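Local coordinates for Serine/threonine-protein kinase Tel1 (Chaetomium thermophilum, PDB 6SKY), which is a serine/threonine kinase of the ATM subfamily that binds ATP and probably signals DNA damage by phosphorylating proteins at Ser-Gln and Thr-Gln sites, at residues K2634-T2639 with L2828-A2833; A2627-L2632 with S2750-V2755; F2823-L2828 with M2917-D2922. All blocks are in the same frame, centred on the assembly; numbering follows the deposited sequence.

Contact 1: residues K2634-T2639 with L2828-A2833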
# COMPACT_ATOMS: atom_id res chain seq x y z
N LYS A 2634 18.94 13.55 -4.61
CA LYS A 2634 19.95 12.71 -3.96
C LYS A 2634 19.51 12.15 -2.62
O LYS A 2634 20.29 11.43 -1.99
CB LYS A 2634 21.24 13.49 -3.74
CG LYS A 2634 21.96 13.90 -4.97
CD LYS A 2634 23.33 14.40 -4.62
CE LYS A 2634 24.06 14.92 -5.83
NZ LYS A 2634 23.56 16.25 -6.27
N LEU A 2635 18.31 12.46 -2.15
CA LEU A 2635 17.88 12.07 -0.82
C LEU A 2635 17.04 10.81 -0.81
O LEU A 2635 16.51 10.44 0.23
CB LEU A 2635 17.09 13.21 -0.17
CG LEU A 2635 17.77 14.57 -0.15
CD1 LEU A 2635 16.78 15.63 0.25
CD2 LEU A 2635 18.94 14.55 0.79
N HIS A 2636 16.91 10.14 -1.95
CA HIS A 2636 16.05 8.98 -2.07
C HIS A 2636 16.85 7.79 -2.57
O HIS A 2636 17.77 7.94 -3.37
CB HIS A 2636 14.89 9.27 -3.00
CG HIS A 2636 14.03 10.39 -2.53
ND1 HIS A 2636 12.84 10.18 -1.88
CD2 HIS A 2636 14.21 11.73 -2.58
CE1 HIS A 2636 12.30 11.35 -1.57
NE2 HIS A 2636 13.12 12.30 -1.98
N ARG A 2637 16.49 6.60 -2.09
CA ARG A 2637 17.32 5.43 -2.33
C ARG A 2637 17.38 5.08 -3.81
O ARG A 2637 18.44 4.75 -4.33
CB ARG A 2637 16.78 4.26 -1.50
CG ARG A 2637 17.15 2.89 -2.01
CD ARG A 2637 18.16 2.20 -1.16
NE ARG A 2637 18.68 1.02 -1.83
CZ ARG A 2637 19.92 0.91 -2.31
NH1 ARG A 2637 20.30 -0.20 -2.92
NH2 ARG A 2637 20.78 1.90 -2.17
N GLU A 2638 16.25 5.19 -4.52
CA GLU A 2638 16.19 4.71 -5.89
C GLU A 2638 16.87 5.65 -6.88
O GLU A 2638 17.51 5.19 -7.82
CB GLU A 2638 14.75 4.50 -6.31
CG GLU A 2638 14.08 3.35 -5.61
CD GLU A 2638 14.69 2.02 -5.97
OE1 GLU A 2638 15.43 1.94 -6.97
OE2 GLU A 2638 14.44 1.04 -5.24
N THR A 2639 16.73 6.96 -6.69
CA THR A 2639 17.39 7.90 -7.59
C THR A 2639 18.86 8.05 -7.26
O THR A 2639 19.67 8.31 -8.15
CB THR A 2639 16.71 9.25 -7.54
OG1 THR A 2639 16.66 9.69 -6.19
CG2 THR A 2639 15.32 9.15 -8.06
N LEU A 2828 10.20 12.93 -7.12
CA LEU A 2828 9.84 14.34 -7.21
C LEU A 2828 8.53 14.63 -6.49
O LEU A 2828 8.42 15.63 -5.79
CB LEU A 2828 9.74 14.79 -8.66
CG LEU A 2828 11.03 15.17 -9.38
CD1 LEU A 2828 10.72 15.70 -10.75
CD2 LEU A 2828 11.79 16.17 -8.57
N ARG A 2829 7.53 13.78 -6.67
CA ARG A 2829 6.28 14.06 -5.99
C ARG A 2829 6.31 13.68 -4.52
O ARG A 2829 5.33 13.91 -3.82
CB ARG A 2829 5.10 13.38 -6.69
CG ARG A 2829 5.28 11.94 -6.95
CD ARG A 2829 3.97 11.23 -7.13
NE ARG A 2829 3.31 11.54 -8.38
CZ ARG A 2829 2.27 10.84 -8.84
NH1 ARG A 2829 1.70 11.17 -9.98
NH2 ARG A 2829 1.81 9.82 -8.14
N GLU A 2830 7.40 13.11 -4.03
CA GLU A 2830 7.64 12.95 -2.60
C GLU A 2830 8.46 14.09 -2.02
O GLU A 2830 8.81 14.04 -0.84
CB GLU A 2830 8.32 11.62 -2.32
CG GLU A 2830 7.36 10.47 -2.19
CD GLU A 2830 7.95 9.15 -2.61
OE1 GLU A 2830 9.19 9.03 -2.67
OE2 GLU A 2830 7.16 8.22 -2.90
N GLU A 2831 8.79 15.09 -2.82
CA GLU A 2831 9.52 16.28 -2.40
C GLU A 2831 8.78 17.53 -2.82
O GLU A 2831 9.40 18.56 -3.07
CB GLU A 2831 10.93 16.31 -2.98
CG GLU A 2831 11.78 15.13 -2.64
CD GLU A 2831 12.44 15.28 -1.29
OE1 GLU A 2831 12.60 16.43 -0.83
OE2 GLU A 2831 12.81 14.25 -0.69
N ALA A 2832 7.45 17.46 -2.92
CA ALA A 2832 6.69 18.59 -3.43
C ALA A 2832 6.76 19.78 -2.50
O ALA A 2832 6.64 20.92 -2.95
CB ALA A 2832 5.25 18.17 -3.66
N ALA A 2833 6.99 19.55 -1.20
CA ALA A 2833 7.14 20.66 -0.27
C ALA A 2833 8.43 21.42 -0.51
O ALA A 2833 8.44 22.66 -0.49
CB ALA A 2833 7.09 20.14 1.16

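Contact 2: residues A2627-L2632 with S2750-V2755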
# COMPACT_ATOMS: atom_id res chain seq x y z
N ALA A 2627 19.39 23.04 -10.64
CA ALA A 2627 20.41 22.44 -9.80
C ALA A 2627 19.88 22.13 -8.40
O ALA A 2627 20.21 21.10 -7.82
CB ALA A 2627 21.63 23.35 -9.72
N ALA A 2628 19.02 23.00 -7.86
CA ALA A 2628 18.46 22.74 -6.54
C ALA A 2628 17.54 21.53 -6.54
O ALA A 2628 17.59 20.70 -5.62
CB ALA A 2628 17.73 23.98 -6.04
N VAL A 2629 16.69 21.40 -7.55
CA VAL A 2629 15.81 20.23 -7.60
C VAL A 2629 16.62 18.94 -7.81
O VAL A 2629 16.34 17.90 -7.20
CB VAL A 2629 14.74 20.42 -8.68
CG1 VAL A 2629 13.82 19.24 -8.70
CG2 VAL A 2629 13.95 21.67 -8.41
N SER A 2630 17.65 18.99 -8.66
CA SER A 2630 18.48 17.81 -8.82
C SER A 2630 19.21 17.46 -7.54
O SER A 2630 19.49 16.28 -7.29
CB SER A 2630 19.47 18.02 -9.95
OG SER A 2630 18.77 18.32 -11.14
N GLU A 2631 19.55 18.44 -6.72
CA GLU A 2631 20.10 18.12 -5.41
C GLU A 2631 19.07 17.45 -4.52
O GLU A 2631 19.42 16.62 -3.69
CB GLU A 2631 20.63 19.38 -4.73
CG GLU A 2631 21.97 19.85 -5.24
CD GLU A 2631 23.10 18.97 -4.77
OE1 GLU A 2631 22.89 18.16 -3.84
OE2 GLU A 2631 24.21 19.07 -5.34
N LEU A 2632 17.80 17.84 -4.65
CA LEU A 2632 16.75 17.12 -3.94
C LEU A 2632 16.72 15.65 -4.32
O LEU A 2632 16.40 14.80 -3.49
CB LEU A 2632 15.38 17.72 -4.23
CG LEU A 2632 15.06 19.10 -3.69
CD1 LEU A 2632 13.66 19.44 -4.08
CD2 LEU A 2632 15.22 19.10 -2.20
N SER A 2750 14.03 14.60 -18.70
CA SER A 2750 12.68 14.59 -19.24
C SER A 2750 11.64 14.78 -18.15
O SER A 2750 10.74 15.61 -18.27
CB SER A 2750 12.44 13.29 -20.00
OG SER A 2750 13.24 13.24 -21.16
N MET A 2751 11.77 14.04 -17.05
CA MET A 2751 10.82 14.21 -15.96
C MET A 2751 10.95 15.58 -15.32
O MET A 2751 9.94 16.26 -15.06
CB MET A 2751 11.00 13.12 -14.91
CG MET A 2751 10.36 11.81 -15.26
SD MET A 2751 8.64 11.98 -15.76
CE MET A 2751 8.77 11.69 -17.52
N LEU A 2752 12.17 16.02 -15.06
CA LEU A 2752 12.38 17.30 -14.39
C LEU A 2752 11.91 18.46 -15.25
O LEU A 2752 11.40 19.45 -14.72
CB LEU A 2752 13.85 17.45 -14.03
CG LEU A 2752 14.14 17.75 -12.58
CD1 LEU A 2752 15.47 17.18 -12.22
CD2 LEU A 2752 14.14 19.23 -12.39
N GLY A 2753 12.07 18.37 -16.57
CA GLY A 2753 11.59 19.42 -17.44
C GLY A 2753 10.12 19.36 -17.74
O GLY A 2753 9.56 20.37 -18.15
N HIS A 2754 9.49 18.21 -17.57
CA HIS A 2754 8.03 18.19 -17.56
C HIS A 2754 7.49 18.89 -16.32
O HIS A 2754 6.59 19.73 -16.42
CB HIS A 2754 7.52 16.75 -17.63
CG HIS A 2754 6.09 16.60 -17.21
ND1 HIS A 2754 5.05 17.13 -17.93
CD2 HIS A 2754 5.54 15.99 -16.14
CE1 HIS A 2754 3.91 16.85 -17.33
NE2 HIS A 2754 4.18 16.16 -16.23
N VAL A 2755 8.03 18.57 -15.15
CA VAL A 2755 7.51 19.15 -13.92
C VAL A 2755 7.66 20.66 -13.89
O VAL A 2755 6.82 21.36 -13.30
CB VAL A 2755 8.19 18.48 -12.71
CG1 VAL A 2755 8.03 19.32 -11.47
CG2 VAL A 2755 7.60 17.12 -12.47

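Contact 3: residues F2823-L2828 with M2917-D2922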
# COMPACT_ATOMS: atom_id res chain seq x y z
N PHE A 2823 11.08 6.31 -11.42
CA PHE A 2823 11.81 6.60 -10.18
C PHE A 2823 11.99 8.10 -9.98
O PHE A 2823 11.82 8.60 -8.87
CB PHE A 2823 13.17 5.91 -10.19
CG PHE A 2823 13.11 4.43 -10.10
CD1 PHE A 2823 12.24 3.82 -9.23
CD2 PHE A 2823 13.91 3.65 -10.88
CE1 PHE A 2823 12.17 2.46 -9.15
CE2 PHE A 2823 13.85 2.28 -10.80
CZ PHE A 2823 12.98 1.69 -9.94
N THR A 2824 12.34 8.82 -11.04
CA THR A 2824 12.49 10.27 -10.93
C THR A 2824 11.19 10.92 -10.51
O THR A 2824 11.17 11.73 -9.59
CB THR A 2824 12.97 10.85 -12.26
OG1 THR A 2824 14.10 10.12 -12.73
CG2 THR A 2824 13.36 12.29 -12.09
N LEU A 2825 10.09 10.60 -11.20
CA LEU A 2825 8.82 11.24 -10.88
C LEU A 2825 8.34 10.87 -9.49
O LEU A 2825 7.77 11.70 -8.79
CB LEU A 2825 7.78 10.87 -11.93
CG LEU A 2825 6.42 11.51 -11.72
CD1 LEU A 2825 6.54 13.01 -11.84
CD2 LEU A 2825 5.43 10.97 -12.71
N ASP A 2826 8.56 9.63 -9.08
CA ASP A 2826 8.17 9.21 -7.75
C ASP A 2826 8.95 9.95 -6.68
O ASP A 2826 8.39 10.33 -5.65
CB ASP A 2826 8.37 7.71 -7.61
CG ASP A 2826 7.73 7.16 -6.37
OD1 ASP A 2826 6.91 7.87 -5.76
OD2 ASP A 2826 8.04 6.01 -6.01
N ALA A 2827 10.25 10.17 -6.90
CA ALA A 2827 11.02 10.96 -5.94
C ALA A 2827 10.64 12.43 -5.98
O ALA A 2827 10.75 13.11 -4.96
CB ALA A 2827 12.51 10.80 -6.20
N LEU A 2828 10.20 12.93 -7.12
CA LEU A 2828 9.84 14.34 -7.21
C LEU A 2828 8.53 14.63 -6.49
O LEU A 2828 8.42 15.63 -5.79
CB LEU A 2828 9.74 14.79 -8.66
CG LEU A 2828 11.03 15.17 -9.38
CD1 LEU A 2828 10.72 15.70 -10.75
CD2 LEU A 2828 11.79 16.17 -8.57
N MET A 2917 3.09 5.06 -12.73
CA MET A 2917 3.06 4.29 -13.97
C MET A 2917 2.12 4.91 -14.99
O MET A 2917 2.49 5.08 -16.15
CB MET A 2917 2.63 2.85 -13.66
CG MET A 2917 2.62 1.95 -14.88
SD MET A 2917 1.53 0.53 -14.76
CE MET A 2917 -0.07 1.33 -14.69
N ALA A 2918 0.90 5.25 -14.58
CA ALA A 2918 -0.07 5.81 -15.51
C ALA A 2918 0.35 7.18 -16.00
O ALA A 2918 0.17 7.51 -17.18
CB ALA A 2918 -1.43 5.88 -14.84
N THR A 2919 0.93 7.99 -15.12
CA THR A 2919 1.40 9.32 -15.51
C THR A 2919 2.50 9.22 -16.54
O THR A 2919 2.48 9.93 -17.56
CB THR A 2919 1.88 10.07 -14.28
OG1 THR A 2919 0.91 9.96 -13.24
CG2 THR A 2919 2.07 11.52 -14.62
N VAL A 2920 3.49 8.36 -16.30
CA VAL A 2920 4.59 8.20 -17.25
C VAL A 2920 4.09 7.62 -18.56
O VAL A 2920 4.57 7.99 -19.63
CB VAL A 2920 5.70 7.35 -16.62
CG1 VAL A 2920 6.77 7.05 -17.62
CG2 VAL A 2920 6.29 8.06 -15.45
N ASN A 2921 3.12 6.70 -18.51
CA ASN A 2921 2.54 6.18 -19.75
C ASN A 2921 1.92 7.29 -20.57
O ASN A 2921 2.14 7.38 -21.78
CB ASN A 2921 1.50 5.12 -19.45
CG ASN A 2921 2.10 3.82 -19.01
OD1 ASN A 2921 3.29 3.74 -18.76
ND2 ASN A 2921 1.27 2.80 -18.90
N ASP A 2922 1.14 8.16 -19.93
CA ASP A 2922 0.51 9.24 -20.66
C ASP A 2922 1.53 10.22 -21.22
O ASP A 2922 1.39 10.70 -22.36
CB ASP A 2922 -0.48 9.97 -19.75
CG ASP A 2922 -1.74 10.37 -20.48
OD1 ASP A 2922 -1.94 9.92 -21.63
OD2 ASP A 2922 -2.54 11.14 -19.90

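Contact 1: residues K2634-T2639 with L2828-A2833
His-2636 and Glu-2831 meet through a histidine–carboxylate hydrogen bond at the surface of the PI3/PI4-kinase-family domain. Each is the N-cap residue of its own helix: His-2636 stands just before helix 2637-2641, Glu-2831 just before helix 2832-2843. The bond runs from His-2636 NE2 to Glu-2831 OE2. Its modelled length of 2.4 Å is very short and, in a 2.8 Å map, doubtful as a measure of strength; the N-H...O angle is 136°, well off straight. OE2 arrives at the ring edge, close to the imidazole plane, while the carboxylate itself stands almost perpendicular to the ring (88°). The bend at chi2 of Glu-2831 is what turns the acid toward the histidine, and its other oxygen, OE1, makes a weak hydrogen bond to Ser-2834 OG.

This pair forms the close-fitting half of the contact, backed on the protein side by Ala-2827, which touches the imidazole, and by Leu-2632, which touches Glu-2831. The type I turn from Leu-2828 to Glu-2831, closed by Glu-2831 N to Leu-2828 O at 3.0 Å, carries the chain from one helix to the next and presents both acids to the ring.

Toward solvent the fit is looser. Leu-2635 is exposed and grazes the carboxylate through CD1, 4.3 Å from Glu-2831 OE2. Glu-2830, also exposed, sends an extended chain past the imidazole, its carboxylate tilted 32° from the ring plane; Glu-2830 OE1 stops 3.9 Å from His-2636 ND1, without a hydrogen bond.

Contact 2: residues A2627-L2632 with S2750-V2755
This is a small, buried, apolar helix-to-helix contact inside the kinase domain, made by Leu-2752 of helix 2732-2755 against Val-2629 and Ser-2630 near the end of helix 2616-2632. The backbones come closest at Val-2629 and Leu-2752, whose CA atoms lie 8.2 Å apart. The two branches of Leu-2752 divide the work. CD2 lies alongside the valine, 3.7 Å from Val-2629 CG1 and nearly as close to its CB, the two side chains overlapping flank to flank as they point opposite ways. Val-2629 presents CG1 because that methyl is anti to the backbone N (chi1 -178°).

Helix 2616-2632 follows the strand that carries the nucleotide-pocket residue Lys-2610, the place taken by helix αC in protein kinases, while helix 2732-2755 belongs to the C-lobe and leads toward the nucleotide-binding His-2762 and His-2764. The contact thus joins an N-lobe helix to a C-lobe helix.

The other branch, Leu-2752 CD1, sits 3.7 Å from Ser-2630 OG. That hydroxyl is hydrogen-bonded to Phe-2626 O, one turn back in its own helix, so it meets the methyl only as a packing neighbour. Ile-2646, from a nearby loop, also packs on Ser-2630.

Contact 3: residues F2823-L2828 with M2917-D2922
Two helical segments cross steeply here, 2823-2828 at the end of helix 2816-2828 and 2917-2922 within helix 2916-2927, closest at Leu-2825 and Val-2920, whose CA atoms are 8.2 Å apart. The first belongs to the C-lobe of the kinase domain and the second to the FATC domain, the short C-terminal element of the PIKK family. What joins them at this point is a plain hydrophobic contact with no hydrogen bond across it.

Leu-2825 does the reaching. Its CG is anti to the backbone N (chi1 -178°), which carries the branch out from the helix toward the FATC helix, where a single methyl, CD2, makes the contact with two consecutive residues. It comes to 3.9 Å from Thr-2919 CG2, the two side chains crossing at about a right angle, and lies almost as near to CB of that threonine.

Thr-2919 offers its carbon side to the leucine, while its hydroxyl OG1 is hydrogen-bonded back to Ser-2915 O, just ahead of the helix. The same leucine also packs against Met-2751 and Val-2916, which add to its apolar surroundings.

Other residues of the 2917-2922 segment serve the dimer. Asp-2922 forms a salt bridge with Arg-2260 of the second subunit, and Asn-2921 ND2 is hydrogen-bonded to Ala-2259 O of that same neighbouring chain. One short piece of FATC helix therefore packs on its own kinase C-lobe while also binding the partner subunit.

Val-2920, buried and also touching Cys-2821 and Glu-2822 of helix 2816-2828, completes the contact with the methyl that is anti to its carbonyl carbon: Val-2920 CG2 lies 4.1 Å from Leu-2825 CD2.

All three contacts lie in one patch of the kinase and FATC region, their centres 10 to 13 Å apart, and none reaches the nucleotide or magnesium site. Leu-2828 lies in a segment of both contact 1 and contact 3 and packs into contact 2: its CD2 is 3.7 Å from Val-2629 CG1 and its CD1 is 3.8 Å from Val-2755 CG2. Contact 2 touches contact 3 again where Met-2751 CB lies 3.8 Å from Thr-2824 CG2. Between contacts 1 and 3, Thr-2639 CG2 rests 3.8 Å from Ala-2827 CB. Helix 2816-2828 carries one side of contact 3, packs against both helices of contact 2 and ends in the surface turn of contact 1.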